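Local coordinates for 3-dehydroshikimate dehydratase (PDB 5HMQ), which catalyses the dehydration of 3-dehydroshikimate to protocatechuate, a step of quinate and shikimate breakdown that requires a divalent metal ion, at residues I165-H170 against F191-D196. Numbering follows the deposited sequence.
Sequences ILDSFH and FVQMAD. With MG (magnesium ion), chain K.
The carboxylate of Asp167 and the amide of Gln193 meet at a magnesium ion with their planes turned 81° apart; Asp167 OD2 binds the metal at 2.1 Å and Gln193 OE1 at 2.0 Å. The imidazole of His170 holds, at its edge and in the ring plane, a metal-bound water 2.6 Å from NE2, and the ring meets that of Trp140. Glu136 and Glu241 complete the catalytic metal site; Arg212 NH1 also hydrogen-bonds Asp167 OD2, and Gln193 NE2 hydrogen-bonds Glu32 OE1. A chi1 of -178° swings the Asp167 carboxylate away from its own N; OD2 goes to the metal, while OD1 makes Asp167 the N-cap of helix 168-172, accepting weak bonds from Phe169 N and His170 N. Strands 162-167 and 189-194 are parallel neighbours in the TIM barrel, and the metal sits at their C-terminal ends. Three backbone bonds zip them together: Leu166 N to Phe191 O (2.9 Å), Gln193 N to Leu166 O (2.7 Å) and Ser168 N to Gln193 O (3.0 Å). Beyond the strand end Ser168 OG accepts a nearly straight bond from Ala195 N at 2.6 Å. Deeper in the barrel, Ile165 CG1 lies 3.6 Å from Phe191 CB; both side chains start on the face carrying Asp167 and Gln193, but the Phe191 ring then leads away.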
ATOM      1  N   ILE C 165     -11.345 -30.995   4.452  1.00 41.25           N
ATOM      2  CA  ILE C 165     -10.444 -29.852   4.376  1.00 42.27           C
ATOM      3  C   ILE C 165     -10.825 -28.886   5.488  1.00 42.12           C
ATOM      4  O   ILE C 165     -12.002 -28.536   5.634  1.00 42.87           O
ATOM      5  CB  ILE C 165     -10.498 -29.162   3.000  1.00 43.27           C
ATOM      6  CG1 ILE C 165      -9.813 -30.033   1.942  1.00 42.17           C
ATOM      7  CG2 ILE C 165      -9.855 -27.778   3.067  1.00 40.13           C
ATOM      8  CD1 ILE C 165      -9.575 -29.331   0.621  1.00 36.89           C
ATOM      9  N   LEU C 166      -9.834 -28.469   6.274  1.00 42.89           N
ATOM     10  CA  LEU C 166     -10.048 -27.597   7.418  1.00 40.78           C
ATOM     11  C   LEU C 166      -9.514 -26.202   7.123  1.00 40.70           C
ATOM     12  O   LEU C 166      -8.420 -26.048   6.570  1.00 43.39           O
ATOM     13  CB  LEU C 166      -9.375 -28.157   8.675  1.00 43.31           C
ATOM     14  CG  LEU C 166      -9.863 -29.522   9.164  1.00 44.30           C
ATOM     15  CD1 LEU C 166      -8.973 -30.048  10.281  1.00 42.81           C
ATOM     16  CD2 LEU C 166     -11.310 -29.441   9.625  1.00 43.72           C
ATOM     17  N   ASP C 167     -10.289 -25.193   7.515  1.00 42.64           N
ATOM     18  CA  ASP C 167      -9.963 -23.789   7.291  1.00 41.30           C
ATOM     19  C   ASP C 167     -10.129 -23.062   8.616  1.00 42.18           C
ATOM     20  O   ASP C 167     -11.245 -22.977   9.140  1.00 42.53           O
ATOM     21  CB  ASP C 167     -10.871 -23.187   6.209  1.00 43.26           C
ATOM     22  CG  ASP C 167     -10.546 -21.734   5.892  1.00 43.30           C
ATOM     23  OD1 ASP C 167     -10.409 -20.914   6.824  1.00 46.16           O
ATOM     24  OD2 ASP C 167     -10.438 -21.407   4.690  1.00 43.57           O
ATOM     25  N   SER C 168      -9.024 -22.530   9.146  1.00 42.28           N
ATOM     26  CA  SER C 168      -9.048 -21.965  10.492  1.00 44.80           C
ATOM     27  C   SER C 168     -10.018 -20.796  10.605  1.00 42.82           C
ATOM     28  O   SER C 168     -10.638 -20.612  11.659  1.00 44.62           O
ATOM     29  CB  SER C 168      -7.643 -21.531  10.912  1.00 39.85           C
ATOM     30  OG  SER C 168      -7.148 -20.506  10.071  1.00 42.69           O
ATOM     31  N   PHE C 169     -10.180 -20.002   9.545  1.00 42.80           N
ATOM     32  CA  PHE C 169     -11.101 -18.874   9.640  1.00 43.98           C
ATOM     33  C   PHE C 169     -12.545 -19.348   9.727  1.00 44.34           C
ATOM     34  O   PHE C 169     -13.313 -18.870  10.568  1.00 49.31           O
ATOM     35  CB  PHE C 169     -10.934 -17.918   8.458  1.00 43.60           C
ATOM     36  CG  PHE C 169     -11.854 -16.728   8.531  1.00 45.05           C
ATOM     37  CD1 PHE C 169     -13.160 -16.808   8.067  1.00 46.58           C
ATOM     38  CD2 PHE C 169     -11.426 -15.541   9.101  1.00 44.91           C
ATOM     39  CE1 PHE C 169     -14.012 -15.730   8.166  1.00 46.48           C
ATOM     40  CE2 PHE C 169     -12.274 -14.455   9.192  1.00 44.78           C
ATOM     41  CZ  PHE C 169     -13.566 -14.549   8.721  1.00 45.43           C
ATOM     42  N   HIS C 170     -12.941 -20.277   8.852  1.00 46.08           N
ATOM     43  CA  HIS C 170     -14.331 -20.726   8.833  1.00 45.06           C
ATOM     44  C   HIS C 170     -14.736 -21.350  10.161  1.00 45.30           C
ATOM     45  O   HIS C 170     -15.903 -21.261  10.557  1.00 46.70           O
ATOM     46  CB  HIS C 170     -14.552 -21.716   7.688  1.00 43.19           C
ATOM     47  CG  HIS C 170     -14.499 -21.093   6.328  1.00 46.93           C
ATOM     48  ND1 HIS C 170     -15.312 -20.042   5.957  1.00 47.10           N
ATOM     49  CD2 HIS C 170     -13.732 -21.373   5.248  1.00 45.28           C
ATOM     50  CE1 HIS C 170     -15.047 -19.703   4.708  1.00 46.59           C
ATOM     51  NE2 HIS C 170     -14.092 -20.495   4.255  1.00 45.93           N
ATOM     52  N   PHE C 191      -6.414 -31.614   3.815  1.00 39.62           N
ATOM     53  CA  PHE C 191      -5.785 -30.320   3.593  1.00 39.81           C
ATOM     54  C   PHE C 191      -6.145 -29.388   4.740  1.00 40.59           C
ATOM     55  O   PHE C 191      -7.245 -29.466   5.294  1.00 41.36           O
ATOM     56  CB  PHE C 191      -6.231 -29.713   2.257  1.00 36.88           C
ATOM     57  CG  PHE C 191      -5.200 -28.835   1.615  1.00 38.37           C
ATOM     58  CD1 PHE C 191      -4.201 -29.385   0.830  1.00 35.53           C
ATOM     59  CD2 PHE C 191      -5.226 -27.464   1.797  1.00 39.54           C
ATOM     60  CE1 PHE C 191      -3.249 -28.583   0.234  1.00 39.26           C
ATOM     61  CE2 PHE C 191      -4.279 -26.657   1.202  1.00 41.00           C
ATOM     62  CZ  PHE C 191      -3.286 -27.216   0.422  1.00 40.76           C
ATOM     63  N   VAL C 192      -5.213 -28.502   5.080  1.00 39.89           N
ATOM     64  CA  VAL C 192      -5.396 -27.538   6.160  1.00 40.71           C
ATOM     65  C   VAL C 192      -5.024 -26.160   5.635  1.00 42.77           C
ATOM     66  O   VAL C 192      -3.902 -25.957   5.155  1.00 41.35           O
ATOM     67  CB  VAL C 192      -4.554 -27.888   7.400  1.00 41.97           C
ATOM     68  CG1 VAL C 192      -4.647 -26.773   8.437  1.00 37.94           C
ATOM     69  CG2 VAL C 192      -5.004 -29.211   7.996  1.00 41.07           C
ATOM     70  N   GLN C 193      -5.962 -25.221   5.723  1.00 42.99           N
ATOM     71  CA  GLN C 193      -5.739 -23.829   5.351  1.00 41.09           C
ATOM     72  C   GLN C 193      -5.714 -22.985   6.616  1.00 42.83           C
ATOM     73  O   GLN C 193      -6.694 -22.964   7.368  1.00 41.33           O
ATOM     74  CB  GLN C 193      -6.829 -23.324   4.407  1.00 40.59           C
ATOM     75  CG  GLN C 193      -6.916 -24.043   3.076  1.00 41.76           C
ATOM     76  CD  GLN C 193      -8.066 -23.530   2.238  1.00 42.15           C
ATOM     77  OE1 GLN C 193      -9.116 -23.171   2.770  1.00 44.90           O
ATOM     78  NE2 GLN C 193      -7.874 -23.480   0.923  1.00 40.18           N
HETATM   79  N   MSE C 194      -4.604 -22.294   6.849  1.00 39.76           N
HETATM   80  CA  MSE C 194      -4.523 -21.368   7.970  1.00 42.95           C
HETATM   81  C   MSE C 194      -4.843 -19.956   7.499  1.00 44.36           C
HETATM   82  O   MSE C 194      -4.317 -19.500   6.485  1.00 43.70           O
HETATM   83  CB  MSE C 194      -3.138 -21.407   8.617  1.00 42.44           C
HETATM   84  CG  MSE C 194      -2.699 -22.786   9.079  1.00 45.65           C
HETATM   85 SE   MSE C 194      -3.922 -23.646  10.335  0.73 45.74          SE
HETATM   86  CE  MSE C 194      -3.854 -22.354  11.796  1.00 44.05           C
ATOM     87  N   ALA C 195      -5.716 -19.271   8.234  1.00 44.67           N
ATOM     88  CA  ALA C 195      -6.047 -17.882   7.938  1.00 45.16           C
ATOM     89  C   ALA C 195      -6.393 -17.188   9.244  1.00 45.66           C
ATOM     90  O   ALA C 195      -7.333 -17.598   9.931  1.00 45.15           O
ATOM     91  CB  ALA C 195      -7.212 -17.786   6.952  1.00 42.93           C
ATOM     92  N   ASP C 196      -5.670 -16.121   9.562  1.00 44.19           N
ATOM     93  CA  ASP C 196      -5.928 -15.337  10.758  1.00 44.32           C
ATOM     94  C   ASP C 196      -6.789 -14.128  10.408  1.00 45.57           C
ATOM     95  O   ASP C 196      -6.981 -13.789   9.237  1.00 46.05           O
ATOM     96  CB  ASP C 196      -4.606 -14.903  11.402  1.00 44.97           C
ATOM     97  CG  ASP C 196      -4.739 -14.626  12.886  1.00 46.47           C
ATOM     98  OD1 ASP C 196      -5.877 -14.661  13.397  1.00 47.23           O
ATOM     99  OD2 ASP C 196      -3.705 -14.380  13.542  1.00 46.06           O
TER
HETATM  100 MG    MG K 701     -10.765 -21.971   2.694  1.00 43.93          MG
HETATM  101  O   HOH W   1     -12.277 -20.739   2.359  1.00 45.79           O
HETATM  102  O   HOH W   2     -10.900 -22.491   0.738  1.00 41.67           O